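Local atomic coordinates of BauA (Acinetobacter baumannii, PDB entry 6HCP), a protein that is a TonB-dependent receptor for ferric preacinetobactin that probably carries this siderophore complex across the bacterial outer membrane. Residues Asn94-Gly99 / Gly253-Val258; Lys166-Glu171 / Gly193-Glu198; Arg649-Val654 / Lys679-Gln684. All blocks are in the same frame, centred on the assembly; numbering follows the deposited sequence. Where two conformers were deposited one is given.

Interaction 1: residues Asn94-Gly99 / Gly253-Val258; sequences NGASGG and GVTRGV. With EDO (1,2-ethanediol), chain J.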
ATOM      1  N   ASN A  94      15.436   1.244 -18.380  1.00 21.60           N
ATOM      2  CA  ASN A  94      14.338   2.165 -18.290  1.00 24.04           C
ATOM      3  C   ASN A  94      13.202   1.550 -17.440  1.00 24.83           C
ATOM      4  O   ASN A  94      12.320   2.260 -17.020  1.00 24.50           O
ATOM      5  CB  ASN A  94      13.823   2.584 -19.664  1.00 22.25           C
ATOM      6  CG  ASN A  94      13.328   1.437 -20.501  1.00 24.76           C
ATOM      7  OD1 ASN A  94      14.102   0.520 -20.829  1.00 24.96           O
ATOM      8  ND2 ASN A  94      12.031   1.441 -20.785  1.00 23.24           N
ATOM      9  N   GLY A  95      13.155   0.216 -17.316  1.00 23.35           N
ATOM     10  CA  GLY A  95      12.326  -0.437 -16.285  1.00 24.02           C
ATOM     11  C   GLY A  95      10.842  -0.531 -16.620  1.00 27.29           C
ATOM     12  O   GLY A  95      10.039  -0.825 -15.739  1.00 27.30           O
ATOM     13  N   ALA A  96      10.474  -0.424 -17.901  1.00 24.50           N
ATOM     14  CA  ALA A  96       9.087  -0.576 -18.317  1.00 25.34           C
ATOM     15  C   ALA A  96       8.664  -2.038 -18.166  1.00 26.27           C
ATOM     16  O   ALA A  96       9.487  -2.971 -18.229  1.00 25.38           O
ATOM     17  CB  ALA A  96       8.895  -0.100 -19.741  1.00 28.58           C
ATOM     18  N   SER A  97       7.358  -2.222 -17.961  1.00 25.68           N
ATOM     19  CA  SER A  97       6.747  -3.534 -17.944  1.00 25.51           C
ATOM     20  C   SER A  97       6.161  -3.861 -19.322  1.00 21.06           C
ATOM     21  O   SER A  97       5.419  -3.068 -19.893  1.00 25.10           O
ATOM     22  CB  SER A  97       5.654  -3.605 -16.868  1.00 26.87           C
ATOM     23  OG  SER A  97       4.889  -4.793 -17.025  1.00 27.14           O
ATOM     24  N   GLY A  98       6.427  -5.074 -19.813  1.00 23.60           N
ATOM     25  CA  GLY A  98       5.761  -5.594 -20.990  1.00 25.75           C
ATOM     26  C   GLY A  98       6.140  -4.849 -22.260  1.00 24.13           C
ATOM     27  O   GLY A  98       5.333  -4.716 -23.167  1.00 24.17           O
ATOM     28  N   GLY A  99       7.417  -4.470 -22.371  1.00 24.32           N
ATOM     29  CA  GLY A  99       7.956  -3.982 -23.625  1.00 23.96           C
ATOM     30  C   GLY A  99       8.098  -5.114 -24.630  1.00 26.38           C
ATOM     31  O   GLY A  99       7.964  -6.302 -24.289  1.00 25.89           O
ATOM     32  N   GLY A 253      -1.270  -5.972 -24.757  1.00 27.25           N
ATOM     33  CA  GLY A 253      -1.079  -4.658 -24.187  1.00 24.59           C
ATOM     34  C   GLY A 253       0.397  -4.326 -24.055  1.00 26.81           C
ATOM     35  O   GLY A 253       0.871  -3.866 -22.999  1.00 27.93           O
ATOM     36  N   VAL A 254       1.138  -4.580 -25.129  1.00 28.65           N
ATOM     37  CA  VAL A 254       2.580  -4.323 -25.159  1.00 27.41           C
ATOM     38  C   VAL A 254       2.829  -2.808 -25.064  1.00 25.80           C
ATOM     39  O   VAL A 254       2.083  -1.986 -25.638  1.00 26.04           O
ATOM     40  CB  VAL A 254       3.214  -4.925 -26.430  1.00 26.67           C
ATOM     41  CG1 VAL A 254       2.634  -4.323 -27.693  1.00 25.62           C
ATOM     42  CG2 VAL A 254       4.731  -4.772 -26.436  1.00 28.14           C
ATOM     43  N   THR A 255       3.901  -2.423 -24.367  0.50 26.09           N
ATOM     44  CA  THR A 255       4.244  -1.010 -24.225  0.50 25.28           C
ATOM     45  C   THR A 255       5.308  -0.628 -25.271  0.50 24.51           C
ATOM     46  O   THR A 255       6.370  -1.261 -25.368  0.50 27.89           O
ATOM     47  CB  THR A 255       4.613  -0.676 -22.771  0.50 27.74           C
ATOM     48  OG1 THR A 255       4.719   0.744 -22.701  0.50 27.34           O
ATOM     49  CG2 THR A 255       5.892  -1.331 -22.298  0.50 26.01           C
ATOM     50  N   ARG A 256       4.958   0.370 -26.090  1.00 24.93           N
ATOM     51  CA  ARG A 256       5.774   0.858 -27.219  1.00 26.92           C
ATOM     52  C   ARG A 256       6.471   2.169 -26.847  1.00 27.48           C
ATOM     53  O   ARG A 256       7.517   2.526 -27.419  1.00 25.85           O
ATOM     54  CB  ARG A 256       4.891   1.031 -28.460  1.00 26.13           C
ATOM     55  CG  ARG A 256       5.618   1.556 -29.696  1.00 30.27           C
ATOM     56  CD  ARG A 256       6.673   0.562 -30.157  1.00 34.10           C
ATOM     57  NE  ARG A 256       7.260   0.886 -31.452  1.00 40.25           N
ATOM     58  CZ  ARG A 256       8.008   0.048 -32.181  1.00 56.35           C
ATOM     59  NH1 ARG A 256       8.213  -1.210 -31.796  1.00 42.05           N
ATOM     60  NH2 ARG A 256       8.434   0.439 -33.368  1.00 53.87           N
ATOM     61  N   GLY A 257       5.852   2.941 -25.946  1.00 27.14           N
ATOM     62  CA  GLY A 257       6.334   4.272 -25.576  1.00 27.81           C
ATOM     63  C   GLY A 257       5.846   5.377 -26.497  1.00 24.50           C
ATOM     64  O   GLY A 257       5.140   5.149 -27.487  1.00 26.74           O
ATOM     65  N   VAL A 258       6.186   6.607 -26.122  1.00 22.06           N
ATOM     66  CA  VAL A 258       5.634   7.788 -26.736  1.00 24.28           C
ATOM     67  C   VAL A 258       6.764   8.787 -27.012  1.00 23.86           C
ATOM     68  O   VAL A 258       7.774   8.847 -26.301  1.00 24.27           O
ATOM     69  CB  VAL A 258       4.519   8.396 -25.865  1.00 26.42           C
ATOM     70  CG1 VAL A 258       3.397   7.390 -25.644  1.00 26.51           C
ATOM     71  CG2 VAL A 258       5.055   8.908 -24.536  1.00 28.94           C
TER
HETATM   72  C1  EDO J 807      11.561  -4.061 -33.799  1.00 47.72           C
HETATM   73  O1  EDO J 807      12.242  -3.163 -34.677  1.00 50.00           O
HETATM   74  C2  EDO J 807      10.581  -3.244 -32.974  1.00 44.60           C
HETATM   75  O2  EDO J 807       9.234  -3.705 -33.144  1.00 59.11           O
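G98 and T255 join two irregular loops by a backbone hydrogen bond, T255 N to G98 O, 3.0 Å long and nearly straight at 169°. V254 adds two further approaches to the same oxygen, through its CA and one of its methyls. Its CA lies 3.4 Å from G98 O with a C-H pointing that way. With CG1 between the backbone N and the carbonyl carbon (chi1 61°), CG2 is left anti to the backbone N, and this brings it against the G98-G99 main chain, 3.3 Å from G98 O and 3.8 Å from G99 C. On the other side of the bond the methyl of T255 leans over the S97-G99 backbone and meets A96 CB. T255 was modelled in two conformers, however, so the close approach of its CG2 to S97 O is doubtful evidence for tight packing. The CB of R256 points away from 94-99; its side chain runs past W100 of the plug. Its NH1 gives a hydrogen bond to O2 of the bound ethanediol at 3.0 Å, with O2 at the edge of the guanidinium and in its plane; the diol, probably from the crystallisation liquor, is also bonded to Y315 OH. Q220 reinforces the junction from outside, using OE1 for S97 OG and NE2 for G253 O, so one amide spans both loops. In the plug-and-barrel architecture of TonB-dependent receptors, the contact joins a plug loop to the barrel loop that follows strand 238-252. Its chemistry is one main-chain hydrogen bond edged by small methyl groups, while the nearby R256 guanidinium is engaged separately, by S321 O through NE, by Y317 in a cation-pi contact and by the diol.

Interaction 2: residues Lys166-Glu171 / Gly193-Glu198; sequences KYAADE and GRRFGE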
ATOM      1  N   LYS A 166      22.039 -25.264 -17.271  1.00 28.53           N
ATOM      2  CA  LYS A 166      22.015 -26.250 -16.172  1.00 31.79           C
ATOM      3  C   LYS A 166      22.321 -27.656 -16.719  1.00 27.62           C
ATOM      4  O   LYS A 166      21.712 -28.088 -17.705  1.00 31.52           O
ATOM      5  CB  LYS A 166      20.621 -26.299 -15.541  1.00 30.31           C
ATOM      6  CG  LYS A 166      20.208 -25.092 -14.718  1.00 30.00           C
ATOM      7  CD  LYS A 166      18.708 -25.106 -14.411  1.00 30.48           C
ATOM      8  CE  LYS A 166      18.306 -24.112 -13.339  1.00 33.07           C
ATOM      9  NZ  LYS A 166      16.847 -24.158 -13.077  1.00 31.82           N
ATOM     10  N   TYR A 167      23.161 -28.393 -15.990  1.00 31.43           N
ATOM     11  CA  TYR A 167      23.371 -29.822 -16.242  1.00 32.66           C
ATOM     12  C   TYR A 167      23.080 -30.613 -14.950  1.00 37.38           C
ATOM     13  O   TYR A 167      23.028 -30.045 -13.844  1.00 32.84           O
ATOM     14  CB  TYR A 167      24.797 -30.046 -16.754  1.00 32.88           C
ATOM     15  CG  TYR A 167      25.123 -29.315 -18.038  1.00 31.47           C
ATOM     16  CD1 TYR A 167      24.581 -29.718 -19.250  1.00 31.29           C
ATOM     17  CD2 TYR A 167      25.901 -28.167 -18.022  1.00 35.35           C
ATOM     18  CE1 TYR A 167      24.855 -29.036 -20.428  1.00 31.63           C
ATOM     19  CE2 TYR A 167      26.191 -27.480 -19.191  1.00 34.40           C
ATOM     20  CZ  TYR A 167      25.662 -27.905 -20.395  1.00 33.18           C
ATOM     21  OH  TYR A 167      25.936 -27.201 -21.539  1.00 33.93           O
ATOM     22  N   ALA A 168      22.919 -31.931 -15.093  1.00 38.82           N
ATOM     23  CA  ALA A 168      22.498 -32.790 -13.984  1.00 38.07           C
ATOM     24  C   ALA A 168      23.595 -32.881 -12.929  1.00 34.43           C
ATOM     25  O   ALA A 168      24.732 -33.237 -13.223  1.00 37.53           O
ATOM     26  CB  ALA A 168      22.124 -34.157 -14.494  1.00 39.45           C
ATOM     27  N   ALA A 169      23.226 -32.569 -11.684  1.00 37.39           N
ATOM     28  CA  ALA A 169      24.053 -32.881 -10.520  1.00 39.96           C
ATOM     29  C   ALA A 169      24.075 -34.406 -10.285  1.00 38.26           C
ATOM     30  O   ALA A 169      23.265 -35.157 -10.839  1.00 38.16           O
ATOM     31  CB  ALA A 169      23.528 -32.142  -9.310  1.00 45.05           C
ATOM     32  N   ASP A 170      24.980 -34.839  -9.409  1.00 41.93           N
ATOM     33  CA  ASP A 170      25.233 -36.269  -9.137  1.00 51.92           C
ATOM     34  C   ASP A 170      23.983 -36.937  -8.546  1.00 42.97           C
ATOM     35  O   ASP A 170      23.535 -37.968  -9.057  1.00 48.77           O
ATOM     36  CB  ASP A 170      26.447 -36.435  -8.224  1.00 47.02           C
ATOM     37  CG  ASP A 170      27.769 -36.289  -8.963  1.00 68.18           C
ATOM     38  OD1 ASP A 170      27.811 -36.632 -10.170  1.00 64.79           O
ATOM     39  OD2 ASP A 170      28.729 -35.795  -8.345  1.00 67.13           O
ATOM     40  N   GLU A 171      23.343 -36.245  -7.599  1.00 46.00           N
ATOM     41  CA  GLU A 171      22.157 -36.755  -6.907  1.00 50.66           C
ATOM     42  C   GLU A 171      20.905 -36.422  -7.705  1.00 47.19           C
ATOM     43  O   GLU A 171      20.716 -35.287  -8.140  1.00 49.50           O
ATOM     44  CB  GLU A 171      22.082 -36.172  -5.494  1.00 60.02           C
ATOM     45  CG  GLU A 171      23.017 -36.868  -4.520  1.00 76.27           C
ATOM     46  CD  GLU A 171      23.144 -38.365  -4.757  1.00 82.03           C
ATOM     47  OE1 GLU A 171      22.146 -39.076  -4.530  1.00 95.88           O
ATOM     48  OE2 GLU A 171      24.199 -38.803  -5.271  1.00 70.64           O
ATOM     49  N   GLY A 193      16.589 -33.490 -12.794  1.00 35.03           N
ATOM     50  CA  GLY A 193      17.872 -33.983 -13.246  1.00 34.25           C
ATOM     51  C   GLY A 193      18.162 -35.387 -12.730  1.00 42.18           C
ATOM     52  O   GLY A 193      17.745 -35.761 -11.630  1.00 37.17           O
ATOM     53  N   ARG A 194      18.943 -36.131 -13.515  1.00 38.40           N
ATOM     54  CA  ARG A 194      19.450 -37.430 -13.114  1.00 38.25           C
ATOM     55  C   ARG A 194      20.672 -37.749 -13.974  1.00 41.80           C
ATOM     56  O   ARG A 194      20.729 -37.362 -15.153  1.00 36.07           O
ATOM     57  CB  ARG A 194      18.370 -38.500 -13.307  1.00 39.43           C
ATOM     58  CG  ARG A 194      18.759 -39.880 -12.796  1.00 52.67           C
ATOM     59  CD  ARG A 194      17.658 -40.888 -13.055  1.00 51.67           C
ATOM     60  NE  ARG A 194      16.613 -40.795 -12.049  1.00 65.80           N
ATOM     61  CZ  ARG A 194      16.715 -41.279 -10.816  1.00 70.67           C
ATOM     62  NH1 ARG A 194      17.789 -41.961 -10.456  1.00 84.89           N
ATOM     63  NH2 ARG A 194      15.756 -41.055  -9.936  1.00 74.61           N
ATOM     64  N   ARG A 195      21.632 -38.453 -13.375  1.00 38.38           N
ATOM     65  CA  ARG A 195      22.809 -38.950 -14.102  1.00 37.25           C
ATOM     66  C   ARG A 195      22.707 -40.473 -14.266  1.00 50.09           C
ATOM     67  O   ARG A 195      21.982 -41.140 -13.521  1.00 39.61           O
ATOM     68  CB  ARG A 195      24.077 -38.519 -13.368  1.00 41.80           C
ATOM     69  CG  ARG A 195      24.248 -37.006 -13.333  1.00 42.62           C
ATOM     70  CD  ARG A 195      25.654 -36.561 -13.016  1.00 38.48           C
ATOM     71  NE  ARG A 195      26.538 -36.794 -14.146  1.00 41.55           N
ATOM     72  CZ  ARG A 195      26.641 -36.007 -15.211  1.00 46.00           C
ATOM     73  NH1 ARG A 195      27.388 -36.391 -16.231  1.00 35.62           N
ATOM     74  NH2 ARG A 195      25.977 -34.862 -15.265  1.00 36.20           N
ATOM     75  N   PHE A 196      23.352 -40.985 -15.318  1.00 48.10           N
ATOM     76  CA  PHE A 196      23.237 -42.387 -15.747  1.00 45.18           C
ATOM     77  C   PHE A 196      24.629 -42.946 -16.034  1.00 54.77           C
ATOM     78  O   PHE A 196      25.597 -42.180 -16.242  1.00 44.35           O
ATOM     79  CB  PHE A 196      22.378 -42.515 -17.001  1.00 45.06           C
ATOM     80  CG  PHE A 196      20.980 -41.979 -16.857  1.00 54.84           C
ATOM     81  CD1 PHE A 196      20.716 -40.636 -17.076  1.00 46.51           C
ATOM     82  CD2 PHE A 196      19.941 -42.804 -16.449  1.00 51.86           C
ATOM     83  CE1 PHE A 196      19.428 -40.140 -16.937  1.00 51.31           C
ATOM     84  CE2 PHE A 196      18.652 -42.309 -16.324  1.00 56.95           C
ATOM     85  CZ  PHE A 196      18.399 -40.975 -16.563  1.00 53.52           C
ATOM     86  N   GLY A 197      24.698 -44.282 -16.109  1.00 57.89           N
ATOM     87  CA  GLY A 197      25.945 -44.999 -16.350  1.00 52.35           C
ATOM     88  C   GLY A 197      26.634 -45.335 -15.046  1.00 59.44           C
ATOM     89  O   GLY A 197      26.362 -44.717 -14.016  1.00 54.64           O
ATOM     90  N   GLU A 198      27.567 -46.290 -15.107  1.00 58.68           N
ATOM     91  CA  GLU A 198      28.160 -46.869 -13.912  1.00 68.14           C
ATOM     92  C   GLU A 198      28.956 -45.806 -13.153  1.00 56.11           C
ATOM     93  O   GLU A 198      29.101 -45.894 -11.938  1.00 61.38           O
ATOM     94  CB  GLU A 198      29.044 -48.063 -14.277  1.00 76.50           C
ATOM     95  CG  GLU A 198      28.248 -49.259 -14.762  1.00 82.54           C
ATOM     96  CD  GLU A 198      28.864 -50.608 -14.432  1.00 97.57           C
ATOM     97  OE1 GLU A 198      29.536 -50.711 -13.387  1.00104.95           O
ATOM     98  OE2 GLU A 198      28.674 -51.550 -15.226  1.00109.99           O
TER
HETATM   99  O   HOH W   1      21.718 -38.993 -10.543  1.00 45.07           O
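R195, on the second strand of the barrel, packs against A168 in the linker that carries the chain from the plug strand 159-165 to the first barrel strand 173-181, the junction of the plug-and-barrel fold of TonB-dependent receptors. The tight half is built round these two residues. A168 is buried, and its CB points at the strand, touching R194 O at 3.6 Å and R195 CG at 3.7 Å. The R195 side chain then runs along the linker backbone, with CG 3.3 Å from A169 O, and a bend at chi3 (73°) brings the guanidinium round to A168. NH2 donates to A168 O over 2.9 Å at an angle of 151°, and the oxygen lies close to the guanidinium plane. The rest of the group is held by the barrel: NH1 forms a salt bridge with D232, and NE bonds to K200 O. These partners fix the orientation of the flat group.

The solvent side is looser. D170 is exposed, and its carboxylate plane stands 84° from that of the guanidinium. Its OD1 lies well off the guanidinium plane, against the aliphatic CD of R195, with NE 4.2 Å away. No N-H points at the oxygen; the two opposite charges are merely neighbours, and any attraction is probably modest. Here the backbones are linked through solvent instead. D170 O, which also accepts from K200 NZ, accepts a hydrogen bond from one water at 2.6 Å, and that same water accepts from R195 N at 2.9 Å.

Interaction 3: residues Arg649-Val654 / Lys679-Gln684; sequences RTLLDV and KAYWAQ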
ATOM      1  N   ARG A 649      14.874   9.059 -10.130  1.00 28.51           N
ATOM      2  CA  ARG A 649      13.883   8.454  -9.248  1.00 28.78           C
ATOM      3  C   ARG A 649      14.580   7.424  -8.362  1.00 27.33           C
ATOM      4  O   ARG A 649      15.689   6.948  -8.658  1.00 23.73           O
ATOM      5  CB  ARG A 649      12.701   7.873 -10.029  1.00 30.95           C
ATOM      6  CG  ARG A 649      12.862   6.438 -10.502  1.00 31.48           C
ATOM      7  CD  ARG A 649      13.760   6.251 -11.717  1.00 31.85           C
ATOM      8  NE  ARG A 649      13.433   7.155 -12.811  1.00 40.91           N
ATOM      9  CZ  ARG A 649      14.007   7.126 -14.018  1.00 46.29           C
ATOM     10  NH1 ARG A 649      13.727   8.102 -14.876  1.00 25.87           N
ATOM     11  NH2 ARG A 649      14.808   6.109 -14.357  1.00 27.15           N
ATOM     12  N   THR A 650      13.941   7.159  -7.229  1.00 21.97           N
ATOM     13  CA  THR A 650      14.421   6.189  -6.252  1.00 23.32           C
ATOM     14  C   THR A 650      13.315   5.168  -6.049  1.00 25.26           C
ATOM     15  O   THR A 650      12.192   5.532  -5.757  1.00 27.54           O
ATOM     16  CB  THR A 650      14.844   6.878  -4.945  1.00 26.68           C
ATOM     17  OG1 THR A 650      15.996   7.674  -5.191  1.00 25.54           O
ATOM     18  CG2 THR A 650      15.205   5.892  -3.858  1.00 24.40           C
ATOM     19  N   LEU A 651      13.630   3.896  -6.290  1.00 24.04           N
ATOM     20  CA  LEU A 651      12.667   2.815  -6.172  1.00 22.88           C
ATOM     21  C   LEU A 651      13.064   1.904  -5.004  1.00 22.92           C
ATOM     22  O   LEU A 651      14.241   1.626  -4.798  1.00 25.49           O
ATOM     23  CB  LEU A 651      12.622   2.042  -7.496  1.00 25.11           C
ATOM     24  CG  LEU A 651      12.309   2.895  -8.735  1.00 25.89           C
ATOM     25  CD1 LEU A 651      12.312   2.037  -9.992  1.00 29.21           C
ATOM     26  CD2 LEU A 651      10.969   3.610  -8.601  1.00 26.14           C
ATOM     27  N   LEU A 652      12.045   1.397  -4.294  1.00 23.86           N
ATOM     28  CA  LEU A 652      12.222   0.477  -3.199  1.00 25.64           C
ATOM     29  C   LEU A 652      11.579  -0.852  -3.568  1.00 22.94           C
ATOM     30  O   LEU A 652      10.487  -0.875  -4.117  1.00 24.57           O
ATOM     31  CB  LEU A 652      11.554   1.019  -1.937  1.00 25.63           C
ATOM     32  CG  LEU A 652      12.072   2.356  -1.414  1.00 28.87           C
ATOM     33  CD1 LEU A 652      11.314   2.731  -0.137  1.00 30.53           C
ATOM     34  CD2 LEU A 652      13.558   2.314  -1.158  1.00 30.86           C
ATOM     35  N   ASP A 653      12.211  -1.939  -3.119  1.00 24.82           N
ATOM     36  CA  ASP A 653      11.639  -3.267  -3.211  1.00 26.12           C
ATOM     37  C   ASP A 653      11.778  -3.935  -1.830  1.00 26.38           C
ATOM     38  O   ASP A 653      12.736  -3.693  -1.117  1.00 25.49           O
ATOM     39  CB  ASP A 653      12.321  -4.110  -4.299  1.00 27.96           C
ATOM     40  CG  ASP A 653      12.637  -3.359  -5.584  1.00 30.37           C
ATOM     41  OD1 ASP A 653      11.688  -2.785  -6.197  1.00 28.97           O
ATOM     42  OD2 ASP A 653      13.822  -3.432  -6.017  1.00 31.41           O
ATOM     43  N   VAL A 654      10.870  -4.854  -1.522  1.00 24.66           N
ATOM     44  CA  VAL A 654      10.988  -5.646  -0.288  1.00 28.42           C
ATOM     45  C   VAL A 654      10.605  -7.088  -0.582  1.00 25.35           C
ATOM     46  O   VAL A 654       9.829  -7.377  -1.478  1.00 26.50           O
ATOM     47  CB  VAL A 654      10.103  -5.075   0.835  1.00 29.70           C
ATOM     48  CG1 VAL A 654      10.632  -3.741   1.320  1.00 40.67           C
ATOM     49  CG2 VAL A 654       8.650  -4.974   0.400  1.00 33.09           C
ATOM     50  N   LYS A 679       5.969   4.384  -7.562  1.00 23.89           N
ATOM     51  CA  LYS A 679       6.428   5.596  -8.174  1.00 24.90           C
ATOM     52  C   LYS A 679       6.119   5.582  -9.672  1.00 24.39           C
ATOM     53  O   LYS A 679       6.527   4.674 -10.381  1.00 25.14           O
ATOM     54  CB  LYS A 679       7.930   5.754  -7.954  1.00 26.62           C
ATOM     55  CG  LYS A 679       8.555   6.984  -8.606  1.00 26.87           C
ATOM     56  CD  LYS A 679       8.090   8.309  -8.013  1.00 27.40           C
ATOM     57  CE  LYS A 679       8.844   9.493  -8.583  1.00 29.36           C
ATOM     58  NZ  LYS A 679       8.142  10.766  -8.306  1.00 32.10           N
ATOM     59  N   ALA A 680       5.497   6.663 -10.148  1.00 25.62           N
ATOM     60  CA  ALA A 680       5.292   6.922 -11.583  1.00 25.15           C
ATOM     61  C   ALA A 680       6.497   7.708 -12.114  1.00 26.66           C
ATOM     62  O   ALA A 680       6.821   8.773 -11.595  1.00 24.32           O
ATOM     63  CB  ALA A 680       4.009   7.684 -11.793  1.00 27.70           C
ATOM     64  N   TYR A 681       7.162   7.172 -13.136  1.00 23.59           N
ATOM     65  CA  TYR A 681       8.272   7.892 -13.751  1.00 23.95           C
ATOM     66  C   TYR A 681       8.347   7.586 -15.244  1.00 25.18           C
ATOM     67  O   TYR A 681       8.006   6.476 -15.697  1.00 22.96           O
ATOM     68  CB  TYR A 681       9.592   7.532 -13.062  1.00 24.53           C
ATOM     69  CG  TYR A 681      10.008   6.090 -13.185  1.00 25.16           C
ATOM     70  CD1 TYR A 681       9.538   5.137 -12.294  1.00 26.21           C
ATOM     71  CD2 TYR A 681      10.877   5.667 -14.190  1.00 25.33           C
ATOM     72  CE1 TYR A 681       9.949   3.814 -12.359  1.00 23.69           C
ATOM     73  CE2 TYR A 681      11.275   4.341 -14.281  1.00 24.29           C
ATOM     74  CZ  TYR A 681      10.836   3.417 -13.346  1.00 26.25           C
ATOM     75  OH  TYR A 681      11.172   2.099 -13.447  1.00 25.49           O
ATOM     76  N   TRP A 682       8.828   8.586 -15.990  1.00 24.29           N
ATOM     77  CA  TRP A 682       9.227   8.449 -17.394  1.00 23.37           C
ATOM     78  C   TRP A 682      10.685   7.992 -17.437  1.00 23.12           C
ATOM     79  O   TRP A 682      11.517   8.529 -16.723  1.00 24.38           O
ATOM     80  CB  TRP A 682       9.125   9.790 -18.135  1.00 25.99           C
ATOM     81  CG  TRP A 682       7.768  10.409 -18.238  1.00 22.06           C
ATOM     82  CD1 TRP A 682       7.406  11.649 -17.787  1.00 25.47           C
ATOM     83  CD2 TRP A 682       6.677   9.938 -19.049  1.00 23.18           C
ATOM     84  NE1 TRP A 682       6.126  11.928 -18.180  1.00 24.76           N
ATOM     85  CE2 TRP A 682       5.655  10.905 -18.959  1.00 24.53           C
ATOM     86  CE3 TRP A 682       6.424   8.748 -19.751  1.00 23.91           C
ATOM     87  CZ2 TRP A 682       4.467  10.791 -19.673  1.00 24.51           C
ATOM     88  CZ3 TRP A 682       5.239   8.624 -20.438  1.00 25.65           C
ATOM     89  CH2 TRP A 682       4.274   9.633 -20.393  1.00 26.64           C
ATOM     90  N   ALA A 683      10.999   7.158 -18.426  1.00 23.63           N
ATOM     91  CA  ALA A 683      12.399   6.869 -18.792  1.00 22.07           C
ATOM     92  C   ALA A 683      12.420   6.527 -20.282  1.00 22.56           C
ATOM     93  O   ALA A 683      11.368   6.327 -20.885  1.00 24.44           O
ATOM     94  CB  ALA A 683      12.934   5.736 -17.959  1.00 21.80           C
ATOM     95  N   GLN A 684      13.619   6.397 -20.862  1.00 23.68           N
ATOM     96  CA  GLN A 684      13.720   6.324 -22.303  1.00 22.21           C
ATOM     97  C   GLN A 684      13.864   4.873 -22.717  1.00 22.43           C
ATOM     98  O   GLN A 684      14.892   4.247 -22.464  1.00 23.43           O
ATOM     99  CB  GLN A 684      14.895   7.142 -22.849  1.00 24.28           C
ATOM    100  CG  GLN A 684      14.970   7.131 -24.379  1.00 23.53           C
ATOM    101  CD  GLN A 684      15.601   8.376 -24.958  1.00 27.01           C
ATOM    102  OE1 GLN A 684      16.752   8.356 -25.400  1.00 25.99           O
ATOM    103  NE2 GLN A 684      14.813   9.450 -25.048  1.00 23.58           N
TER
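R649 and Y681 make the main flat-group contact between barrel strand 645-662 and the chain leading into strand 682-683. R649 CD sits over the ring face in a CH-pi contact, 4.0 Å from the Y681 ring centroid and 16° off the normal. The guanidinium, its plane 23° from the ring's, lies beyond the rim with Y681 CD2 over its own face, 3.3 Å from R649 NE. Bends at chi2 and chi3 set CD over the ring and carry the guanidinium past the CD2 edge toward W682 and A683.

Apolar contacts complete the patch. L651 CD1 meets Y681 CE1 at 3.8 Å, and L651 CD2 rests on K679 CB at the same distance.

The polar ends find partners beyond the two segments. R649 NH1 is close to W682 O, but the angle is too poor for a hydrogen bond; NH1 bonds to Q636 OE1 and NH2 to Y92 OH in the plug. K679 NZ pairs with D183 of the second subunit.

No hydrogen bond joins the segments: packing ties the loop between the last barrel strands, 665-674 and 697-705, to the barrel wall beside the TonB-dependent receptor's plug, while Q636 and Y92 satisfy N-H groups of the buried arginine.

How the interactions relate
Following the chain, interaction 1 opens first, at 94-99 in the plug, and closes only at 253-258, in a loop beyond barrel strand 238-252. Interaction 2 is nested inside that span: 166-171, leaving the plug, meets 193-198 on the second barrel strand and closes a short loop round the first hairpin. Interaction 3 comes later and in series, joining 649-654 to 679-684 near the C-terminal end of the barrel. In space the grouping differs. Interactions 1 and 3 touch, N94 CB lying 3.4 Å from Q684 O, so the plug and the loop between the last two barrel strands meet there, whereas the centre of interaction 2 is about 40 Å from that of interaction 1.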